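Local coordinates for naphthalene dioxygenase small subunit (Rhodococcus sp., PDB 2B1X), which forms the small (beta) subunit of a Rieske non-heme iron naphthalene 1,2-dioxygenase, an oxidoreductase that probably carries its catalytic irons in the companion large subunit, at residues B[37-42]-B[141-146]; B[24-27]-B[33-36]. All coordinates share one frame; numbering follows the deposited sequence.

Interaction 1: B[37-42]-B[141-146]; sequences LVTEDL and VLRRAG
Arg143 reaches from strand 132-145 to the beta turn at 39-42, where its guanidinium meets the carboxylate of Asp41, and the side chain illustrates how one arginine can join parts of a fold that are far apart in sequence. Its CB sets out toward the turn, and CG stands beside the backbone N, anti to the carbonyl carbon (chi1 -80°). Bends at chi2 and chi3 then steer the chain to its charged end. NE is the first polar atom on the way, 4.1 Å from Thr39 OG1. Beyond CZ both terminal nitrogens turn to the Asp41 carboxylate, each with a further partner of its own. NH1 gives a weak hydrogen bond to Asp41 OD2 at 3.4 Å and has a second acidic partner, Glu112, with which it forms a salt bridge. NH2 makes the closer half of the salt bridge, with Asp41 OD1, although the position of that oxygen is less certain in the model. Carboxylate and guanidinium lie nearly coplanar, their planes 25° apart, and Asp41 CG sits at the guanidinium edge.

NH2 also donates to a water 3.0 Å away, which lies in the guanidinium plane. This water in turn donates to Glu40 OE1 at 2.7 Å and is hydrogen-bonded to Thr39 OG1 at 2.9 Å. It thereby links the arginine to Glu40, whose OE1 stays 4.3 Å from Arg143 NH2, too far for direct ion pairing. The type I turn that gathers these groups is closed by Leu42 N donating to Thr39 O at 3.1 Å. Between the two segments runs strand 148-158: Thr39 and Val141 make backbone bonds to it, and the side chains of Thr39 and Arg143 both touch its Ala152. On the far side of strand 132-145, Leu142 is bonded through its backbone to Phe113 of strand 112-124.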
# COMPACT_ATOMS: atom_id res chain seq x y z
N LEU B 37 6.57 -34.55 10.81
CA LEU B 37 5.45 -34.31 11.73
C LEU B 37 4.12 -34.75 11.16
O LEU B 37 3.08 -34.64 11.82
CB LEU B 37 5.37 -32.83 12.12
CG LEU B 37 6.63 -32.20 12.70
CD1 LEU B 37 6.42 -30.69 12.90
CD2 LEU B 37 7.04 -32.90 13.98
N VAL B 38 4.12 -35.24 9.93
CA VAL B 38 2.85 -35.54 9.31
C VAL B 38 2.57 -37.01 9.25
O VAL B 38 3.45 -37.85 9.30
CB VAL B 38 2.61 -34.88 7.91
CG1 VAL B 38 2.96 -33.37 7.95
CG2 VAL B 38 3.36 -35.63 6.81
N THR B 39 1.31 -37.29 9.12
CA THR B 39 0.80 -38.62 9.20
C THR B 39 0.73 -39.23 7.79
O THR B 39 0.72 -38.53 6.77
CB THR B 39 -0.56 -38.48 9.90
OG1 THR B 39 -0.71 -39.51 10.88
CG2 THR B 39 -1.72 -38.61 8.92
N GLU B 40 0.69 -40.56 7.77
CA GLU B 40 0.64 -41.33 6.53
C GLU B 40 -0.67 -41.09 5.72
O GLU B 40 -0.68 -41.14 4.50
CB GLU B 40 0.82 -42.82 6.89
CG GLU B 40 1.87 -43.12 8.02
CD GLU B 40 1.51 -42.67 9.48
OE1 GLU B 40 0.32 -42.57 9.88
OE2 GLU B 40 2.44 -42.43 10.30
N ASP B 41 -1.78 -40.80 6.43
CA ASP B 41 -3.05 -40.45 5.79
C ASP B 41 -3.31 -38.92 5.79
O ASP B 41 -4.47 -38.48 5.76
CB ASP B 41 -4.22 -41.22 6.44
CG ASP B 41 -4.40 -40.92 7.94
OD1 ASP B 41 -3.40 -40.68 8.65
OD2 ASP B 41 -5.52 -40.89 8.50
N LEU B 42 -2.23 -38.13 5.81
CA LEU B 42 -2.35 -36.66 5.78
C LEU B 42 -3.34 -36.18 4.73
O LEU B 42 -3.34 -36.66 3.59
CB LEU B 42 -0.99 -35.97 5.54
CG LEU B 42 -1.01 -34.44 5.29
CD1 LEU B 42 -1.19 -33.67 6.60
CD2 LEU B 42 0.25 -33.95 4.57
N VAL B 141 -6.40 -31.81 12.74
CA VAL B 141 -6.54 -33.01 13.55
C VAL B 141 -5.13 -33.46 13.88
O VAL B 141 -4.33 -33.74 12.98
CB VAL B 141 -7.36 -34.11 12.84
CG1 VAL B 141 -7.46 -35.41 13.69
CG2 VAL B 141 -8.75 -33.56 12.51
N LEU B 142 -4.81 -33.47 15.16
CA LEU B 142 -3.54 -34.00 15.66
C LEU B 142 -3.76 -35.37 16.31
O LEU B 142 -4.77 -35.59 16.98
CB LEU B 142 -2.95 -33.03 16.69
CG LEU B 142 -1.91 -32.00 16.25
CD1 LEU B 142 -1.97 -31.59 14.77
CD2 LEU B 142 -1.95 -30.81 17.18
N ARG B 143 -2.80 -36.27 16.11
CA ARG B 143 -2.85 -37.62 16.65
C ARG B 143 -1.65 -37.85 17.55
O ARG B 143 -0.53 -37.53 17.16
CB ARG B 143 -2.80 -38.64 15.52
CG ARG B 143 -4.12 -38.86 14.84
CD ARG B 143 -4.44 -40.32 14.56
NE ARG B 143 -3.76 -40.77 13.36
CZ ARG B 143 -4.27 -40.78 12.13
NH1 ARG B 143 -5.50 -40.37 11.90
NH2 ARG B 143 -3.52 -41.22 11.13
N ARG B 144 -1.87 -38.41 18.74
CA ARG B 144 -0.76 -38.81 19.62
C ARG B 144 0.12 -39.83 18.92
O ARG B 144 -0.37 -40.70 18.22
CB ARG B 144 -1.28 -39.41 20.93
CG ARG B 144 -1.65 -38.39 21.98
CD ARG B 144 -1.60 -38.92 23.40
NE ARG B 144 -2.50 -38.20 24.30
CZ ARG B 144 -2.18 -37.10 24.97
NH1 ARG B 144 -0.96 -36.55 24.84
NH2 ARG B 144 -3.08 -36.53 25.77
N ALA B 145 1.43 -39.68 19.08
CA ALA B 145 2.40 -40.59 18.50
C ALA B 145 3.61 -40.57 19.41
O ALA B 145 4.30 -39.55 19.50
CB ALA B 145 2.78 -40.18 17.08
N GLY B 146 3.83 -41.67 20.12
CA GLY B 146 4.85 -41.73 21.15
C GLY B 146 4.55 -40.70 22.23
O GLY B 146 3.45 -40.68 22.78
O HOH W 1 -0.89 -42.06 12.26

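Interaction 2: B[24-27]-B[33-36]; sequences ELLD and EWLA
Leu25, Trp34 and Leu26 bury the most surface where the end of helix 10-27 meets the short helix 31-35, a small example of two consecutive helices joined by apolar side chains. Leu25 points toward the second helix and puts one methyl to each of two uses. CD1 rests against the backbone at Trp34, 3.8 Å from its N, whereas CD2 lies 3.5 Å from Glu33 OE1, the two side chains crossing at about a right angle. Leu26 meets the indole itself. Its CD1 lies over one face in a CH-pi contact, 3.7 Å from the centroid of the five-membered ring and 20° off the ring normal, while CD2 comes to 3.5 Å from Trp34 NE1. With CG of Trp34 anti to its own backbone N (chi1 179°), the indole is carried across to Leu26.

The polar edge of the indole is satisfied by Glu22, one turn before Leu26 on helix 10-27, whose OE2 accepts the hydrogen bond from Trp34 NE1. A leucine in place of Trp34 would probably leave Glu22 without that donor and Leu26 without the flat surface beneath its CD1. Beyond the two helices, Trp34 also touches Met74 of helix 71-81, and Ile171 near the C terminus meets both Leu26 and Trp34. Helix 31-35 is thus packed between the end of helix 10-27 and helix 71-81.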
# COMPACT_ATOMS: atom_id res chain seq x y z
N GLU B 24 8.01 -22.75 13.96
CA GLU B 24 9.45 -22.49 14.00
C GLU B 24 10.22 -23.22 12.91
O GLU B 24 11.08 -22.62 12.26
CB GLU B 24 10.04 -22.84 15.37
CG GLU B 24 11.54 -22.57 15.49
CD GLU B 24 12.13 -23.08 16.78
OE1 GLU B 24 11.69 -22.64 17.86
OE2 GLU B 24 13.05 -23.93 16.73
N LEU B 25 9.94 -24.51 12.73
CA LEU B 25 10.55 -25.29 11.66
C LEU B 25 10.23 -24.65 10.31
O LEU B 25 11.14 -24.44 9.50
CB LEU B 25 10.05 -26.75 11.68
CG LEU B 25 10.48 -27.74 12.78
CD1 LEU B 25 9.95 -29.15 12.47
CD2 LEU B 25 12.02 -27.83 12.92
N LEU B 26 8.96 -24.33 10.06
CA LEU B 26 8.58 -23.73 8.77
C LEU B 26 9.32 -22.40 8.56
O LEU B 26 9.85 -22.14 7.48
CB LEU B 26 7.05 -23.47 8.70
CG LEU B 26 6.09 -24.49 8.04
CD1 LEU B 26 6.76 -25.70 7.41
CD2 LEU B 26 5.01 -24.97 9.01
N ASP B 27 9.37 -21.57 9.59
CA ASP B 27 10.02 -20.27 9.43
C ASP B 27 11.55 -20.39 9.31
O ASP B 27 12.22 -19.43 8.97
CB ASP B 27 9.62 -19.29 10.55
CG ASP B 27 8.10 -19.02 10.57
OD1 ASP B 27 7.46 -19.12 9.49
OD2 ASP B 27 7.48 -18.71 11.62
N GLU B 33 12.44 -31.81 8.20
CA GLU B 33 12.01 -31.99 9.58
C GLU B 33 10.51 -31.84 9.76
O GLU B 33 9.91 -32.59 10.49
CB GLU B 33 12.72 -31.02 10.52
CG GLU B 33 14.21 -31.31 10.64
CD GLU B 33 14.88 -30.54 11.76
OE1 GLU B 33 14.32 -30.51 12.90
OE2 GLU B 33 15.96 -29.97 11.52
N TRP B 34 9.92 -30.85 9.09
CA TRP B 34 8.48 -30.64 9.17
C TRP B 34 7.74 -31.86 8.60
O TRP B 34 6.73 -32.31 9.16
CB TRP B 34 8.07 -29.38 8.41
CG TRP B 34 6.59 -29.14 8.44
CD1 TRP B 34 5.87 -28.47 9.40
CD2 TRP B 34 5.65 -29.59 7.48
NE1 TRP B 34 4.54 -28.47 9.08
CE2 TRP B 34 4.37 -29.16 7.91
CE3 TRP B 34 5.75 -30.31 6.29
CZ2 TRP B 34 3.19 -29.42 7.17
CZ3 TRP B 34 4.56 -30.59 5.57
CH2 TRP B 34 3.32 -30.15 6.02
N LEU B 35 8.26 -32.41 7.50
CA LEU B 35 7.61 -33.54 6.86
C LEU B 35 7.46 -34.74 7.81
O LEU B 35 6.51 -35.50 7.70
CB LEU B 35 8.35 -33.92 5.57
CG LEU B 35 7.58 -34.82 4.59
CD1 LEU B 35 6.27 -34.15 4.12
CD2 LEU B 35 8.46 -35.22 3.41
N ALA B 36 8.39 -34.88 8.77
CA ALA B 36 8.34 -35.93 9.77
C ALA B 36 7.18 -35.74 10.78
O ALA B 36 6.85 -36.67 11.52
CB ALA B 36 9.69 -36.04 10.50

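Followed from the N terminus, the chain runs along helix 10-27 and, after a short connection, enters helix 31-35; with five residues between its segments, interaction 2 closes a short loop. Interaction 1 opens directly afterward, at 37-42, and closes only when the chain returns at 141-146, after a long excursion through helix 71-81 and much of the sheet. The two loops are in series, neither enclosing nor crossing the other. They nevertheless meet in space: Leu37 CD1 packs 3.9 Å from Leu25 CD1, and the centres of the two interactions lie about 14 Å apart. The local contact sets one helix against the next, while the distant one ties the turn leading into strand 42-49 to strand 132-145.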